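Long-range contact in aminotransferase TlmJ (Streptoalloteichus hindustanus, PDB 5UID), which is an aminotransferase of the DegT/DnrJ/EryC1 family that uses pyridoxal 5'-phosphate, probably to transfer amino groups in natural-product biosynthesis: residues 127-141 with 153-167. Sequence-based numbering, arbitrary orientation.
Sequences KAVVVLHYGGYPGDL and VPLVEDSACAVASQV
Val129 and Val131 pair in parallel with strand 155-158, their N-H and C=O groups bonding alternately to Pro154 O, Val156 N, Val156 O and Asp158 N; the short axes of strands 127-132 and 155-158 cross at -25°. Val130 CG2 lies alongside Val156 CB (4.0 Å) on one face. On the other, Leu155 CD1 reaches Val129 CG1 (3.8 Å). His133 NE2 meets the anti lone pair of Glu157 OE2 at 2.8 Å, in the ring plane, with carboxylate and ring planes 73° apart. Gly173 N also bonds OE2 and Gly176 N bonds OE1, holding the buried carboxylate at both oxygens. With CG anti to the carbonyl carbon (chi1 -40°), the imidazole also brings ND1 to Ala162 CB (3.6 Å). A leucine in place of His133 would lack the NE2 donor and is likely to leave the carboxylate less firmly fixed. Beyond the strands, a water links His133 N, Asp158 O and Cys161 N, and Ser165 OG donates to a lone pair of Gly136 O (2.7 Å). Pro138 CB presses tightly on Val167 CG2. The pair forms a beta-alpha-beta unit: connecting helix 141-151 packs on Val129 and Leu155, helix 61-72 on Val130 and Val156, while strands 79-83 and 178-182 flank the two in the mixed sheet.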
loop_
_atom_site.group_PDB
_atom_site.type_symbol
_atom_site.label_atom_id
_atom_site.label_comp_id
_atom_site.label_asym_id
_atom_site.label_seq_id
_atom_site.Cartn_x
_atom_site.Cartn_y
_atom_site.Cartn_z
ATOM N N LYS A 127 -13.785 21.547 8.245
ATOM C CA LYS A 127 -12.642 21.154 9.056
ATOM C C LYS A 127 -11.345 21.048 8.269
ATOM O O LYS A 127 -10.281 20.910 8.882
ATOM C CB LYS A 127 -12.918 19.814 9.753
ATOM C CG LYS A 127 -14.085 19.857 10.725
ATOM C CD LYS A 127 -13.859 20.871 11.834
ATOM C CE LYS A 127 -15.024 20.874 12.816
ATOM N NZ LYS A 127 -14.794 21.810 13.951
ATOM N N ALA A 128 -11.398 21.106 6.942
ATOM C CA ALA A 128 -10.194 21.038 6.126
ATOM C C ALA A 128 -10.532 21.483 4.712
ATOM O O ALA A 128 -11.698 21.497 4.306
ATOM C CB ALA A 128 -9.593 19.628 6.112
ATOM N N VAL A 129 -9.494 21.856 3.973
ATOM C CA VAL A 129 -9.595 22.165 2.553
ATOM C C VAL A 129 -8.520 21.367 1.830
ATOM O O VAL A 129 -7.358 21.360 2.253
ATOM C CB VAL A 129 -9.436 23.672 2.278
ATOM C CG1 VAL A 129 -9.392 23.940 0.779
ATOM C CG2 VAL A 129 -10.569 24.455 2.924
ATOM N N VAL A 130 -8.909 20.683 0.757
ATOM C CA VAL A 130 -7.986 19.910 -0.065
ATOM C C VAL A 130 -7.965 20.527 -1.453
ATOM O O VAL A 130 -9.022 20.778 -2.042
ATOM C CB VAL A 130 -8.381 18.423 -0.133
ATOM C CG1 VAL A 130 -7.374 17.643 -0.971
ATOM C CG2 VAL A 130 -8.481 17.837 1.263
ATOM N N VAL A 131 -6.766 20.780 -1.968
ATOM C CA VAL A 131 -6.596 21.348 -3.296
ATOM C C VAL A 131 -5.459 20.611 -3.993
ATOM O O VAL A 131 -4.563 20.058 -3.347
ATOM C CB VAL A 131 -6.326 22.870 -3.229
ATOM C CG1 VAL A 131 -4.900 23.151 -2.772
ATOM C CG2 VAL A 131 -6.613 23.532 -4.562
ATOM N N LEU A 132 -5.517 20.574 -5.318
ATOM C CA LEU A 132 -4.414 20.090 -6.134
ATOM C C LEU A 132 -3.895 21.234 -7.000
ATOM O O LEU A 132 -4.391 22.363 -6.944
ATOM C CB LEU A 132 -4.833 18.882 -6.981
ATOM C CG LEU A 132 -6.087 18.910 -7.859
ATOM C CD1 LEU A 132 -5.867 19.667 -9.166
ATOM C CD2 LEU A 132 -6.547 17.485 -8.138
ATOM N N HIS A 133 -2.877 20.933 -7.797
ATOM C CA HIS A 133 -2.224 21.908 -8.667
ATOM C C HIS A 133 -2.359 21.381 -10.091
ATOM O O HIS A 133 -1.459 20.703 -10.592
ATOM C CB HIS A 133 -0.762 22.108 -8.266
ATOM C CG HIS A 133 -0.541 22.138 -6.785
ATOM N ND1 HIS A 133 -0.177 21.020 -6.065
ATOM C CD2 HIS A 133 -0.639 23.149 -5.889
ATOM C CE1 HIS A 133 -0.056 21.341 -4.790
ATOM N NE2 HIS A 133 -0.331 22.626 -4.655
ATOM N N TYR A 134 -3.479 21.706 -10.740
ATOM C CA TYR A 134 -3.868 21.008 -11.961
ATOM C C TYR A 134 -2.779 21.088 -13.019
ATOM O O TYR A 134 -2.339 22.179 -13.397
ATOM C CB TYR A 134 -5.177 21.568 -12.514
ATOM C CG TYR A 134 -5.688 20.741 -13.671
ATOM C CD1 TYR A 134 -6.488 19.628 -13.453
ATOM C CD2 TYR A 134 -5.338 21.049 -14.981
ATOM C CE1 TYR A 134 -6.943 18.857 -14.508
ATOM C CE2 TYR A 134 -5.787 20.285 -16.041
ATOM C CZ TYR A 134 -6.589 19.189 -15.798
ATOM O OH TYR A 134 -7.038 18.429 -16.851
ATOM N N GLY A 135 -2.350 19.919 -13.493
ATOM C CA GLY A 135 -1.345 19.819 -14.528
ATOM C C GLY A 135 0.043 20.252 -14.125
ATOM O O GLY A 135 0.946 20.237 -14.972
ATOM N N GLY A 136 0.254 20.617 -12.862
ATOM C CA GLY A 136 1.491 21.204 -12.408
ATOM C C GLY A 136 1.410 22.695 -12.157
ATOM O O GLY A 136 2.285 23.244 -11.476
ATOM N N TYR A 137 0.395 23.358 -12.695
ATOM C CA TYR A 137 0.171 24.773 -12.419
ATOM C C TYR A 137 -0.242 24.942 -10.965
ATOM O O TYR A 137 -1.239 24.341 -10.541
ATOM C CB TYR A 137 -0.914 25.337 -13.330
ATOM C CG TYR A 137 -0.464 25.730 -14.719
ATOM C CD1 TYR A 137 0.346 24.896 -15.477
ATOM C CD2 TYR A 137 -0.880 26.932 -15.282
ATOM C CE1 TYR A 137 0.748 25.257 -16.754
ATOM C CE2 TYR A 137 -0.486 27.299 -16.554
ATOM C CZ TYR A 137 0.328 26.459 -17.288
ATOM O OH TYR A 137 0.720 26.827 -18.557
ATOM N N PRO A 138 0.478 25.733 -10.168
ATOM C CA PRO A 138 0.055 25.935 -8.774
ATOM C C PRO A 138 -1.287 26.629 -8.638
ATOM O O PRO A 138 -2.008 26.375 -7.664
ATOM C CB PRO A 138 1.190 26.780 -8.185
ATOM C CG PRO A 138 2.370 26.501 -9.063
ATOM C CD PRO A 138 1.804 26.313 -10.438
ATOM N N GLY A 139 -1.649 27.498 -9.578
ATOM C CA GLY A 139 -2.947 28.145 -9.518
ATOM C C GLY A 139 -2.997 29.243 -8.466
ATOM O O GLY A 139 -2.019 29.947 -8.214
ATOM N N ASP A 140 -4.166 29.378 -7.845
ATOM C CA ASP A 140 -4.394 30.375 -6.797
ATOM C C ASP A 140 -3.965 29.873 -5.424
ATOM O O ASP A 140 -4.592 30.198 -4.412
ATOM C CB ASP A 140 -5.865 30.779 -6.790
ATOM C CG ASP A 140 -6.073 32.210 -6.337
ATOM O OD1 ASP A 140 -5.092 32.982 -6.346
ATOM O OD2 ASP A 140 -7.215 32.561 -5.972
ATOM N N LEU A 141 -2.884 29.088 -5.372
ATOM C CA LEU A 141 -2.503 28.402 -4.141
ATOM C C LEU A 141 -2.215 29.379 -3.007
ATOM O O LEU A 141 -2.586 29.124 -1.855
ATOM C CB LEU A 141 -1.284 27.514 -4.399
ATOM C CG LEU A 141 -0.685 26.815 -3.175
ATOM C CD1 LEU A 141 -1.701 25.890 -2.519
ATOM C CD2 LEU A 141 0.571 26.051 -3.561
ATOM N N VAL A 153 -8.642 27.127 9.026
ATOM C CA VAL A 153 -8.979 25.829 8.447
ATOM C C VAL A 153 -7.696 25.182 7.931
ATOM O O VAL A 153 -6.959 25.827 7.172
ATOM C CB VAL A 153 -10.011 25.971 7.314
ATOM C CG1 VAL A 153 -10.201 24.648 6.597
ATOM C CG2 VAL A 153 -11.337 26.479 7.874
ATOM N N PRO A 154 -7.393 23.946 8.320
ATOM C CA PRO A 154 -6.199 23.281 7.785
ATOM C C PRO A 154 -6.310 23.069 6.282
ATOM O O PRO A 154 -7.370 22.719 5.759
ATOM C CB PRO A 154 -6.165 21.947 8.543
ATOM C CG PRO A 154 -6.982 22.183 9.772
ATOM C CD PRO A 154 -8.053 23.146 9.363
ATOM N N LEU A 155 -5.196 23.285 5.587
ATOM C CA LEU A 155 -5.127 23.138 4.140
ATOM C C LEU A 155 -4.258 21.935 3.799
ATOM O O LEU A 155 -3.100 21.859 4.227
ATOM C CB LEU A 155 -4.567 24.401 3.487
ATOM C CG LEU A 155 -4.338 24.297 1.981
ATOM C CD1 LEU A 155 -5.651 24.050 1.258
ATOM C CD2 LEU A 155 -3.654 25.550 1.454
ATOM N N VAL A 156 -4.814 21.005 3.028
ATOM C CA VAL A 156 -4.101 19.825 2.558
ATOM C C VAL A 156 -3.858 19.982 1.064
ATOM O O VAL A 156 -4.792 20.257 0.302
ATOM C CB VAL A 156 -4.882 18.533 2.856
ATOM C CG1 VAL A 156 -4.112 17.320 2.354
ATOM C CG2 VAL A 156 -5.157 18.412 4.349
ATOM N N GLU A 157 -2.608 19.812 0.648
ATOM C CA GLU A 157 -2.219 19.950 -0.750
ATOM C C GLU A 157 -1.994 18.567 -1.349
ATOM O O GLU A 157 -1.020 17.887 -1.009
ATOM C CB GLU A 157 -0.960 20.800 -0.886
ATOM C CG GLU A 157 -1.190 22.294 -0.794
ATOM C CD GLU A 157 0.102 23.064 -0.947
ATOM O OE1 GLU A 157 0.683 23.463 0.085
ATOM O OE2 GLU A 157 0.552 23.238 -2.100
ATOM N N ASP A 158 -2.892 18.154 -2.238
ATOM C CA ASP A 158 -2.646 16.983 -3.076
ATOM C C ASP A 158 -1.698 17.440 -4.178
ATOM O O ASP A 158 -2.112 17.969 -5.210
ATOM C CB ASP A 158 -3.950 16.416 -3.630
ATOM C CG ASP A 158 -3.745 15.124 -4.414
ATOM O OD1 ASP A 158 -2.581 14.760 -4.686
ATOM O OD2 ASP A 158 -4.754 14.468 -4.760
ATOM N N SER A 159 -0.401 17.240 -3.947
ATOM C CA SER A 159 0.645 17.699 -4.850
ATOM C C SER A 159 1.070 16.636 -5.862
ATOM O O SER A 159 2.191 16.703 -6.382
ATOM C CB SER A 159 1.857 18.167 -4.042
ATOM O OG SER A 159 1.449 19.030 -2.995
ATOM N N ALA A 160 0.201 15.669 -6.164
ATOM C CA ALA A 160 0.586 14.597 -7.078
ATOM C C ALA A 160 0.861 15.116 -8.485
ATOM O O ALA A 160 1.639 14.507 -9.228
ATOM C CB ALA A 160 -0.494 13.517 -7.107
ATOM N N CYS A 161 0.242 16.234 -8.871
ATOM C CA CYS A 161 0.496 16.835 -10.174
ATOM C C CYS A 161 1.724 17.737 -10.192
ATOM O O CYS A 161 2.164 18.131 -11.279
ATOM C CB CYS A 161 -0.709 17.664 -10.634
ATOM S SG CYS A 161 -2.300 16.822 -10.652
ATOM N N ALA A 162 2.286 18.077 -9.033
ATOM C CA ALA A 162 3.240 19.180 -8.927
ATOM C C ALA A 162 4.446 18.767 -8.083
ATOM O O ALA A 162 4.784 19.403 -7.086
ATOM C CB ALA A 162 2.550 20.407 -8.337
ATOM N N VAL A 163 5.122 17.694 -8.504
ATOM C CA VAL A 163 6.266 17.206 -7.744
ATOM C C VAL A 163 7.454 18.161 -7.823
ATOM O O VAL A 163 8.331 18.125 -6.952
ATOM C CB VAL A 163 6.659 15.793 -8.223
ATOM C CG1 VAL A 163 7.399 15.859 -9.557
ATOM C CG2 VAL A 163 7.491 15.075 -7.166
ATOM N N ALA A 164 7.504 19.027 -8.842
ATOM C CA ALA A 164 8.593 19.986 -8.991
ATOM C C ALA A 164 8.101 21.419 -9.159
ATOM O O ALA A 164 8.904 22.303 -9.478
ATOM C CB ALA A 164 9.488 19.609 -10.180
ATOM N N SER A 165 6.813 21.675 -8.950
ATOM C CA SER A 165 6.259 23.005 -9.149
ATOM C C SER A 165 6.552 23.899 -7.951
ATOM O O SER A 165 6.638 23.437 -6.809
ATOM C CB SER A 165 4.753 22.923 -9.384
ATOM O OG SER A 165 4.458 21.975 -10.396
ATOM N N GLN A 166 6.708 25.193 -8.222
ATOM C CA GLN A 166 7.053 26.160 -7.191
ATOM C C GLN A 166 6.303 27.465 -7.422
ATOM O O GLN A 166 5.898 27.787 -8.543
ATOM C CB GLN A 166 8.563 26.440 -7.150
ATOM C CG GLN A 166 9.417 25.259 -6.716
ATOM C CD GLN A 166 10.897 25.586 -6.704
ATOM O OE1 GLN A 166 11.313 26.643 -7.177
ATOM N NE2 GLN A 166 11.700 24.680 -6.161
ATOM N N VAL A 167 6.123 28.210 -6.334
ATOM C CA VAL A 167 5.632 29.583 -6.364
ATOM C C VAL A 167 6.637 30.437 -5.613
ATOM O O VAL A 167 6.828 30.250 -4.406
ATOM C CB VAL A 167 4.240 29.728 -5.730
ATOM C CG1 VAL A 167 3.845 31.192 -5.669
ATOM C CG2 VAL A 167 3.227 28.948 -6.515
HETATM O O HOH W 1 -1.131 18.547 -7.592
#